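PDB 2I45: hypothetical protein from Neisseria meningitidis, which is of unknown function but carries a cupin fold, a small beta barrel that in many relatives houses a metal or small-molecule site. Local coordinates for residues K50-A64 and S84-I98. Residues are numbered along the deposited sequence; the frame is centred on the assembly and turned at random.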
ATOM      1  N   LYS B  50      -0.270 -10.489  -4.166  1.00 49.58           N
ATOM      2  CA  LYS B  50       0.026  -9.101  -4.542  1.00 50.25           C
ATOM      3  C   LYS B  50      -1.056  -8.182  -4.005  1.00 48.50           C
ATOM      4  O   LYS B  50      -2.249  -8.525  -4.031  1.00 47.87           O
ATOM      5  CB  LYS B  50       0.157  -8.953  -6.076  1.00 49.67           C
ATOM      6  CG  LYS B  50       1.320  -9.804  -6.746  1.00 53.61           C
ATOM      7  CD  LYS B  50       0.905 -10.432  -8.190  1.00 55.02           C
ATOM      8  CE  LYS B  50       0.501 -12.021  -8.108  1.00 59.45           C
ATOM      9  NZ  LYS B  50       0.471 -12.781  -9.407  1.00 53.73           N
ATOM     10  N   VAL B  51      -0.666  -7.017  -3.491  1.00 47.38           N
ATOM     11  CA  VAL B  51      -1.647  -6.092  -3.005  1.00 45.37           C
ATOM     12  C   VAL B  51      -1.653  -5.124  -4.136  1.00 46.13           C
ATOM     13  O   VAL B  51      -0.622  -4.977  -4.744  1.00 46.84           O
ATOM     14  CB  VAL B  51      -1.201  -5.405  -1.741  1.00 46.25           C
ATOM     15  CG1 VAL B  51      -2.194  -4.285  -1.397  1.00 44.35           C
ATOM     16  CG2 VAL B  51      -1.024  -6.453  -0.549  1.00 43.82           C
ATOM     17  N   LEU B  52      -2.801  -4.499  -4.447  1.00 45.64           N
ATOM     18  CA  LEU B  52      -2.926  -3.611  -5.579  1.00 45.08           C
ATOM     19  C   LEU B  52      -3.502  -2.348  -5.065  1.00 46.46           C
ATOM     20  O   LEU B  52      -4.498  -2.359  -4.339  1.00 46.10           O
ATOM     21  CB  LEU B  52      -3.915  -4.135  -6.634  1.00 45.98           C
ATOM     22  CG  LEU B  52      -3.954  -5.463  -7.459  1.00 44.87           C
ATOM     23  CD1 LEU B  52      -4.170  -5.198  -8.991  1.00 37.65           C
ATOM     24  CD2 LEU B  52      -2.763  -6.325  -7.232  1.00 40.51           C
ATOM     25  N   PHE B  53      -2.916  -1.216  -5.426  1.00 46.74           N
ATOM     26  CA  PHE B  53      -3.463  -0.034  -4.875  1.00 46.75           C
ATOM     27  C   PHE B  53      -3.668   0.973  -6.006  1.00 47.79           C
ATOM     28  O   PHE B  53      -2.758   1.256  -6.774  1.00 48.88           O
ATOM     29  CB  PHE B  53      -2.629   0.442  -3.670  1.00 45.87           C
ATOM     30  CG  PHE B  53      -2.912   1.875  -3.252  1.00 44.87           C
ATOM     31  CD1 PHE B  53      -4.193   2.285  -2.934  1.00 45.10           C
ATOM     32  CD2 PHE B  53      -1.876   2.800  -3.160  1.00 44.10           C
ATOM     33  CE1 PHE B  53      -4.490   3.620  -2.537  1.00 42.61           C
ATOM     34  CE2 PHE B  53      -2.128   4.114  -2.792  1.00 45.58           C
ATOM     35  CZ  PHE B  53      -3.471   4.545  -2.480  1.00 41.62           C
ATOM     36  N   ALA B  54      -4.887   1.481  -6.130  1.00 47.71           N
ATOM     37  CA  ALA B  54      -5.209   2.255  -7.299  1.00 46.68           C
ATOM     38  C   ALA B  54      -4.901   3.616  -6.907  1.00 46.16           C
ATOM     39  O   ALA B  54      -5.795   4.356  -6.338  1.00 47.27           O
ATOM     40  CB  ALA B  54      -6.644   2.152  -7.638  1.00 47.67           C
ATOM     41  N   VAL B  55      -3.644   3.955  -7.187  1.00 44.49           N
ATOM     42  CA  VAL B  55      -3.121   5.287  -6.837  1.00 44.53           C
ATOM     43  C   VAL B  55      -3.906   6.365  -7.541  1.00 44.65           C
ATOM     44  O   VAL B  55      -4.395   7.255  -6.902  1.00 43.37           O
ATOM     45  CB  VAL B  55      -1.623   5.512  -7.113  1.00 43.67           C
ATOM     46  CG1 VAL B  55      -1.240   6.872  -6.648  1.00 40.84           C
ATOM     47  CG2 VAL B  55      -0.750   4.438  -6.408  1.00 45.93           C
ATOM     48  N   GLU B  56      -4.041   6.277  -8.862  1.00 46.22           N
ATOM     49  CA  GLU B  56      -4.835   7.341  -9.571  1.00 48.23           C
ATOM     50  C   GLU B  56      -5.620   6.671 -10.686  1.00 46.45           C
ATOM     51  O   GLU B  56      -5.076   5.723 -11.304  1.00 45.68           O
ATOM     52  CB  GLU B  56      -3.935   8.419 -10.133  1.00 48.05           C
ATOM     53  CG  GLU B  56      -4.688   9.408 -10.908  1.00 55.12           C
ATOM     54  CD  GLU B  56      -3.791  10.389 -11.657  1.00 63.45           C
ATOM     55  OE1 GLU B  56      -2.547  10.130 -11.693  1.00 66.96           O
ATOM     56  OE2 GLU B  56      -4.340  11.399 -12.207  1.00 63.64           O
ATOM     57  N   GLY B  57      -6.883   7.084 -10.869  1.00 44.06           N
ATOM     58  CA  GLY B  57      -7.805   6.418 -11.801  1.00 43.69           C
ATOM     59  C   GLY B  57      -8.433   5.115 -11.341  1.00 44.53           C
ATOM     60  O   GLY B  57      -8.018   4.539 -10.346  1.00 44.77           O
ATOM     61  N   ASP B  58      -9.421   4.599 -12.074  1.00 45.35           N
ATOM     62  CA  ASP B  58     -10.040   3.302 -11.671  1.00 46.21           C
ATOM     63  C   ASP B  58      -9.619   2.109 -12.519  1.00 45.41           C
ATOM     64  O   ASP B  58      -9.155   2.263 -13.603  1.00 45.56           O
ATOM     65  CB  ASP B  58     -11.566   3.412 -11.605  1.00 46.61           C
ATOM     66  CG  ASP B  58     -12.013   4.740 -11.017  1.00 50.80           C
ATOM     67  OD1 ASP B  58     -11.183   5.366 -10.321  1.00 54.67           O
ATOM     68  OD2 ASP B  58     -13.165   5.185 -11.267  1.00 55.06           O
HETATM   69  N   MSE B  59      -9.751   0.913 -11.999  1.00 45.43           N
HETATM   70  CA  MSE B  59      -9.431  -0.267 -12.751  1.00 47.02           C
HETATM   71  C   MSE B  59     -10.375  -1.402 -12.296  1.00 44.61           C
HETATM   72  O   MSE B  59     -11.182  -1.235 -11.376  1.00 43.82           O
HETATM   73  CB  MSE B  59      -7.925  -0.599 -12.664  1.00 44.64           C
HETATM   74  CG  MSE B  59      -7.422  -0.807 -11.308  1.00 48.22           C
HETATM   75 SE   MSE B  59      -5.710  -1.835 -11.150  1.00 60.50          SE
HETATM   76  CE  MSE B  59      -6.331  -3.498 -11.883  1.00 55.41           C
ATOM     77  N   ALA B  60     -10.350  -2.522 -12.996  1.00 44.40           N
ATOM     78  CA  ALA B  60     -11.033  -3.745 -12.525  1.00 43.85           C
ATOM     79  C   ALA B  60     -10.146  -4.980 -12.663  1.00 43.39           C
ATOM     80  O   ALA B  60      -9.113  -4.933 -13.332  1.00 42.95           O
ATOM     81  CB  ALA B  60     -12.348  -3.977 -13.263  1.00 41.82           C
ATOM     82  N   VAL B  61     -10.570  -6.080 -12.060  1.00 43.30           N
ATOM     83  CA  VAL B  61      -9.879  -7.331 -12.257  1.00 43.51           C
ATOM     84  C   VAL B  61     -10.935  -8.386 -12.403  1.00 44.27           C
ATOM     85  O   VAL B  61     -11.753  -8.576 -11.492  1.00 45.44           O
ATOM     86  CB  VAL B  61      -8.977  -7.693 -11.085  1.00 43.53           C
ATOM     87  CG1 VAL B  61      -8.227  -9.028 -11.403  1.00 45.55           C
ATOM     88  CG2 VAL B  61      -7.989  -6.595 -10.820  1.00 39.13           C
ATOM     89  N   ASP B  62     -10.971  -9.017 -13.574  1.00 44.06           N
ATOM     90  CA  ASP B  62     -11.736 -10.255 -13.783  1.00 44.36           C
ATOM     91  C   ASP B  62     -10.999 -11.473 -13.211  1.00 43.39           C
ATOM     92  O   ASP B  62      -9.780 -11.588 -13.380  1.00 42.13           O
ATOM     93  CB  ASP B  62     -11.923 -10.446 -15.266  1.00 44.10           C
ATOM     94  CG  ASP B  62     -12.701  -9.310 -15.887  1.00 48.20           C
ATOM     95  OD1 ASP B  62     -13.565  -8.741 -15.169  1.00 51.79           O
ATOM     96  OD2 ASP B  62     -12.470  -8.994 -17.094  1.00 50.28           O
ATOM     97  N   PHE B  63     -11.737 -12.361 -12.547  1.00 43.56           N
ATOM     98  CA  PHE B  63     -11.212 -13.695 -12.199  1.00 45.21           C
ATOM     99  C   PHE B  63     -11.771 -14.931 -12.972  1.00 46.21           C
ATOM    100  O   PHE B  63     -12.872 -14.883 -13.555  1.00 45.37           O
ATOM    101  CB  PHE B  63     -11.401 -13.954 -10.730  1.00 45.43           C
ATOM    102  CG  PHE B  63     -10.756 -12.935  -9.859  1.00 46.09           C
ATOM    103  CD1 PHE B  63      -9.474 -13.121  -9.396  1.00 46.93           C
ATOM    104  CD2 PHE B  63     -11.447 -11.786  -9.481  1.00 45.89           C
ATOM    105  CE1 PHE B  63      -8.866 -12.158  -8.528  1.00 49.37           C
ATOM    106  CE2 PHE B  63     -10.843 -10.814  -8.651  1.00 45.59           C
ATOM    107  CZ  PHE B  63      -9.550 -11.011  -8.179  1.00 46.26           C
ATOM    108  N   ALA B  64     -11.021 -16.041 -12.879  1.00 46.62           N
ATOM    109  CA  ALA B  64     -11.277 -17.279 -13.627  1.00 46.89           C
ATOM    110  C   ALA B  64     -12.560 -17.936 -13.181  1.00 46.91           C
ATOM    111  O   ALA B  64     -13.169 -18.714 -13.904  1.00 47.26           O
ATOM    112  CB  ALA B  64     -10.084 -18.271 -13.526  1.00 46.94           C
ATOM    113  N   SER B  84      -5.770 -17.141 -11.867  1.00 49.31           N
ATOM    114  CA  SER B  84      -5.678 -16.454 -13.133  1.00 48.71           C
ATOM    115  C   SER B  84      -6.669 -15.296 -13.147  1.00 48.64           C
ATOM    116  O   SER B  84      -7.812 -15.483 -12.768  1.00 48.98           O
ATOM    117  CB  SER B  84      -5.969 -17.458 -14.225  1.00 49.70           C
ATOM    118  OG  SER B  84      -6.845 -16.962 -15.242  1.00 51.73           O
ATOM    119  N   HIS B  85      -6.220 -14.104 -13.558  1.00 47.28           N
ATOM    120  CA  HIS B  85      -7.031 -12.935 -13.529  1.00 46.34           C
ATOM    121  C   HIS B  85      -6.637 -12.059 -14.669  1.00 46.61           C
ATOM    122  O   HIS B  85      -5.563 -12.181 -15.266  1.00 46.24           O
ATOM    123  CB  HIS B  85      -6.783 -12.143 -12.262  1.00 47.17           C
ATOM    124  CG  HIS B  85      -5.339 -11.786 -12.058  1.00 48.41           C
ATOM    125  ND1 HIS B  85      -4.390 -12.717 -11.668  1.00 51.83           N
ATOM    126  CD2 HIS B  85      -4.672 -10.616 -12.215  1.00 44.43           C
ATOM    127  CE1 HIS B  85      -3.207 -12.128 -11.582  1.00 46.58           C
ATOM    128  NE2 HIS B  85      -3.353 -10.862 -11.920  1.00 41.04           N
ATOM    129  N   ARG B  86      -7.534 -11.140 -14.958  1.00 46.50           N
ATOM    130  CA  ARG B  86      -7.380 -10.274 -16.086  1.00 46.63           C
ATOM    131  C   ARG B  86      -7.475  -8.828 -15.608  1.00 46.92           C
ATOM    132  O   ARG B  86      -8.559  -8.287 -15.469  1.00 47.91           O
ATOM    133  CB  ARG B  86      -8.384 -10.592 -17.200  1.00 46.35           C
ATOM    134  CG  ARG B  86      -8.650  -9.386 -18.125  1.00 47.21           C
ATOM    135  CD  ARG B  86      -9.542  -9.665 -19.343  1.00 45.14           C
ATOM    136  NE  ARG B  86     -10.888 -10.076 -18.971  1.00 39.52           N
ATOM    137  CZ  ARG B  86     -11.626 -10.877 -19.733  1.00 42.37           C
ATOM    138  NH1 ARG B  86     -11.168 -11.317 -20.932  1.00 37.70           N
ATOM    139  NH2 ARG B  86     -12.814 -11.269 -19.297  1.00 36.91           N
ATOM    140  N   PRO B  87      -6.329  -8.208 -15.343  1.00 46.38           N
ATOM    141  CA  PRO B  87      -6.263  -6.826 -14.883  1.00 46.37           C
ATOM    142  C   PRO B  87      -6.617  -5.904 -16.009  1.00 46.54           C
ATOM    143  O   PRO B  87      -6.267  -6.215 -17.111  1.00 47.65           O
ATOM    144  CB  PRO B  87      -4.782  -6.643 -14.568  1.00 46.19           C
ATOM    145  CG  PRO B  87      -4.042  -7.755 -15.233  1.00 45.62           C
ATOM    146  CD  PRO B  87      -5.013  -8.860 -15.474  1.00 46.40           C
ATOM    147  N   ARG B  88      -7.200  -4.738 -15.759  1.00 46.52           N
ATOM    148  CA  ARG B  88      -7.712  -3.974 -16.872  1.00 46.34           C
ATOM    149  C   ARG B  88      -8.278  -2.576 -16.472  1.00 46.30           C
ATOM    150  O   ARG B  88      -8.657  -2.376 -15.310  1.00 47.80           O
ATOM    151  CB  ARG B  88      -8.762  -4.869 -17.421  1.00 47.24           C
ATOM    152  CG  ARG B  88      -9.794  -4.236 -18.248  1.00 50.92           C
ATOM    153  CD  ARG B  88     -11.126  -4.132 -17.545  1.00 51.59           C
ATOM    154  NE  ARG B  88     -11.792  -5.354 -17.099  1.00 48.21           N
ATOM    155  CZ  ARG B  88     -13.031  -5.288 -16.595  1.00 47.08           C
ATOM    156  NH1 ARG B  88     -13.627  -6.346 -16.094  1.00 45.99           N
ATOM    157  NH2 ARG B  88     -13.662  -4.112 -16.544  1.00 41.56           N
ATOM    158  N   SER B  89      -8.323  -1.604 -17.385  1.00 43.97           N
ATOM    159  CA  SER B  89      -8.694  -0.244 -17.005  1.00 43.09           C
ATOM    160  C   SER B  89      -9.380   0.563 -18.124  1.00 42.87           C
ATOM    161  O   SER B  89      -8.818   0.800 -19.183  1.00 42.25           O
ATOM    162  CB  SER B  89      -7.470   0.526 -16.530  1.00 43.46           C
ATOM    163  OG  SER B  89      -7.815   1.863 -16.209  1.00 42.47           O
ATOM    164  N   GLU B  90     -10.599   0.976 -17.852  1.00 41.99           N
ATOM    165  CA  GLU B  90     -11.469   1.565 -18.828  1.00 42.09           C
ATOM    166  C   GLU B  90     -10.906   2.907 -19.331  1.00 41.73           C
ATOM    167  O   GLU B  90     -10.739   3.086 -20.529  1.00 42.27           O
ATOM    168  CB  GLU B  90     -12.871   1.656 -18.211  1.00 42.55           C
ATOM    169  CG  GLU B  90     -14.026   2.196 -19.085  1.00 43.83           C
ATOM    170  CD  GLU B  90     -14.681   1.104 -19.908  1.00 49.27           C
ATOM    171  OE1 GLU B  90     -15.761   1.425 -20.512  1.00 46.82           O
ATOM    172  OE2 GLU B  90     -14.119  -0.073 -19.930  1.00 48.19           O
ATOM    173  N   ASN B  91     -10.544   3.807 -18.433  1.00 41.54           N
ATOM    174  CA  ASN B  91      -9.869   5.048 -18.825  1.00 41.83           C
ATOM    175  C   ASN B  91      -8.437   5.261 -18.315  1.00 42.89           C
ATOM    176  O   ASN B  91      -7.927   6.378 -18.356  1.00 43.26           O
ATOM    177  CB  ASN B  91     -10.761   6.212 -18.463  1.00 40.15           C
ATOM    178  CG  ASN B  91     -12.005   6.169 -19.261  1.00 41.67           C
ATOM    179  OD1 ASN B  91     -11.957   6.385 -20.472  1.00 40.47           O
ATOM    180  ND2 ASN B  91     -13.105   5.778 -18.644  1.00 41.75           N
ATOM    181  N   GLY B  92      -7.787   4.206 -17.842  1.00 43.46           N
ATOM    182  CA  GLY B  92      -6.405   4.329 -17.383  1.00 45.69           C
ATOM    183  C   GLY B  92      -6.232   4.418 -15.871  1.00 46.95           C
ATOM    184  O   GLY B  92      -6.943   5.148 -15.213  1.00 47.16           O
ATOM    185  N   CYS B  93      -5.259   3.688 -15.340  1.00 48.26           N
ATOM    186  CA  CYS B  93      -5.049   3.585 -13.919  1.00 49.46           C
ATOM    187  C   CYS B  93      -3.570   3.512 -13.638  1.00 50.91           C
ATOM    188  O   CYS B  93      -2.850   2.674 -14.270  1.00 51.50           O
ATOM    189  CB  CYS B  93      -5.613   2.259 -13.395  1.00 48.79           C
ATOM    190  SG  CYS B  93      -5.579   2.133 -11.576  1.00 49.53           S
ATOM    191  N   SER B  94      -3.127   4.320 -12.658  1.00 50.40           N
ATOM    192  CA  SER B  94      -1.816   4.152 -12.049  1.00 50.44           C
ATOM    193  C   SER B  94      -1.904   3.344 -10.779  1.00 50.46           C
ATOM    194  O   SER B  94      -2.694   3.670  -9.898  1.00 50.43           O
ATOM    195  CB  SER B  94      -1.226   5.501 -11.739  1.00 50.23           C
ATOM    196  OG  SER B  94      -1.245   6.267 -12.928  1.00 53.06           O
ATOM    197  N   LEU B  95      -1.047   2.332 -10.670  1.00 49.51           N
ATOM    198  CA  LEU B  95      -1.244   1.293  -9.692  1.00 48.98           C
ATOM    199  C   LEU B  95       0.049   0.801  -9.062  1.00 49.76           C
ATOM    200  O   LEU B  95       1.012   0.526  -9.772  1.00 49.38           O
ATOM    201  CB  LEU B  95      -1.903   0.116 -10.414  1.00 49.01           C
ATOM    202  CG  LEU B  95      -1.626  -1.353  -9.987  1.00 48.88           C
ATOM    203  CD1 LEU B  95      -2.468  -1.790  -8.794  1.00 43.70           C
ATOM    204  CD2 LEU B  95      -1.955  -2.326 -11.091  1.00 47.06           C
ATOM    205  N   VAL B  96       0.044   0.632  -7.740  1.00 50.45           N
ATOM    206  CA  VAL B  96       1.135  -0.043  -7.071  1.00 51.39           C
ATOM    207  C   VAL B  96       0.793  -1.482  -6.756  1.00 52.46           C
ATOM    208  O   VAL B  96      -0.237  -1.780  -6.125  1.00 52.57           O
ATOM    209  CB  VAL B  96       1.530   0.606  -5.737  1.00 51.57           C
ATOM    210  CG1 VAL B  96       2.755  -0.156  -5.164  1.00 50.92           C
ATOM    211  CG2 VAL B  96       1.824   2.037  -5.924  1.00 49.35           C
ATOM    212  N   LEU B  97       1.657  -2.370  -7.190  1.00 52.74           N
ATOM    213  CA  LEU B  97       1.618  -3.720  -6.672  1.00 54.44           C
ATOM    214  C   LEU B  97       2.628  -3.911  -5.569  1.00 54.23           C
ATOM    215  O   LEU B  97       3.714  -3.337  -5.667  1.00 54.78           O
ATOM    216  CB  LEU B  97       1.966  -4.719  -7.769  1.00 54.82           C
ATOM    217  CG  LEU B  97       0.778  -5.443  -8.400  1.00 57.84           C
ATOM    218  CD1 LEU B  97       0.174  -4.599  -9.516  1.00 59.46           C
ATOM    219  CD2 LEU B  97       1.186  -6.834  -8.906  1.00 57.39           C
ATOM    220  N   ILE B  98       2.308  -4.750  -4.574  1.00 53.33           N
ATOM    221  CA  ILE B  98       3.240  -5.067  -3.495  1.00 53.54           C
ATOM    222  C   ILE B  98       3.397  -6.583  -3.233  1.00 54.17           C
ATOM    223  O   ILE B  98       2.429  -7.317  -3.180  1.00 53.68           O
ATOM    224  CB  ILE B  98       2.847  -4.342  -2.163  1.00 52.90           C
ATOM    225  CG1 ILE B  98       2.846  -2.845  -2.362  1.00 55.44           C
ATOM    226  CG2 ILE B  98       3.799  -4.639  -1.071  1.00 50.15           C
ATOM    227  CD1 ILE B  98       1.481  -2.206  -2.337  1.00 57.48           C
TER
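Met59 and Cys93 meet where two antiparallel ladders face each other, strand 50-56 with 92-98 and strand 59-63 with 85-89, the register shifting by two between them. The packed side grows from this point. Met59, a selenomethionine, starts in the cramped torsion between its backbone N and carbonyl carbon (chi1 58°), which lays CG 3.5 Å from Cys93 SG and swings SE to 3.8 Å from Leu95 CD2, the two chains crossing at about a right angle. Leu95 in turn pushes CD1 to 3.5 Å from Leu52 CB, while the Leu52 and Leu97 side chains lie side by side, pointing the same way. Val61 CG1 extends this apolar interior along the 59-63 ladder, resting against His85 CB.

The outward face of that ladder is polar and more open. There Asp62, Arg86 and Arg88 form a salt-bridge network: OD2 takes Arg86 NE on its anti lone pair at 2.7 Å, the carboxylate and guanidinium planes nearly perpendicular (85°). Arg88 NH1 reaches both oxygens, OD1 by a short but bent bond (2.6 Å) and OD2 by a straighter one (3.1 Å). Arg88 bends at chi2 and chi3, laying one guanidinium face over Ala60 CB. Held by two positive groups, the aspartate is probably kept ionised.

Ser89 OG donates to Asp58 O (3.0 Å), tying the Gly57-Asp58 turn to the Ser89-Gly92 corner, and Val55 and Glu56 both face Ser94 in a classic beta bulge. On the other face of the 50-56 ladder Phe53 meets Phe53 of the second subunit. Two ladders from different sheets thus turn apolar sides to a common interior, as in the double-stranded beta-helix (jelly-roll) barrel of the cupins.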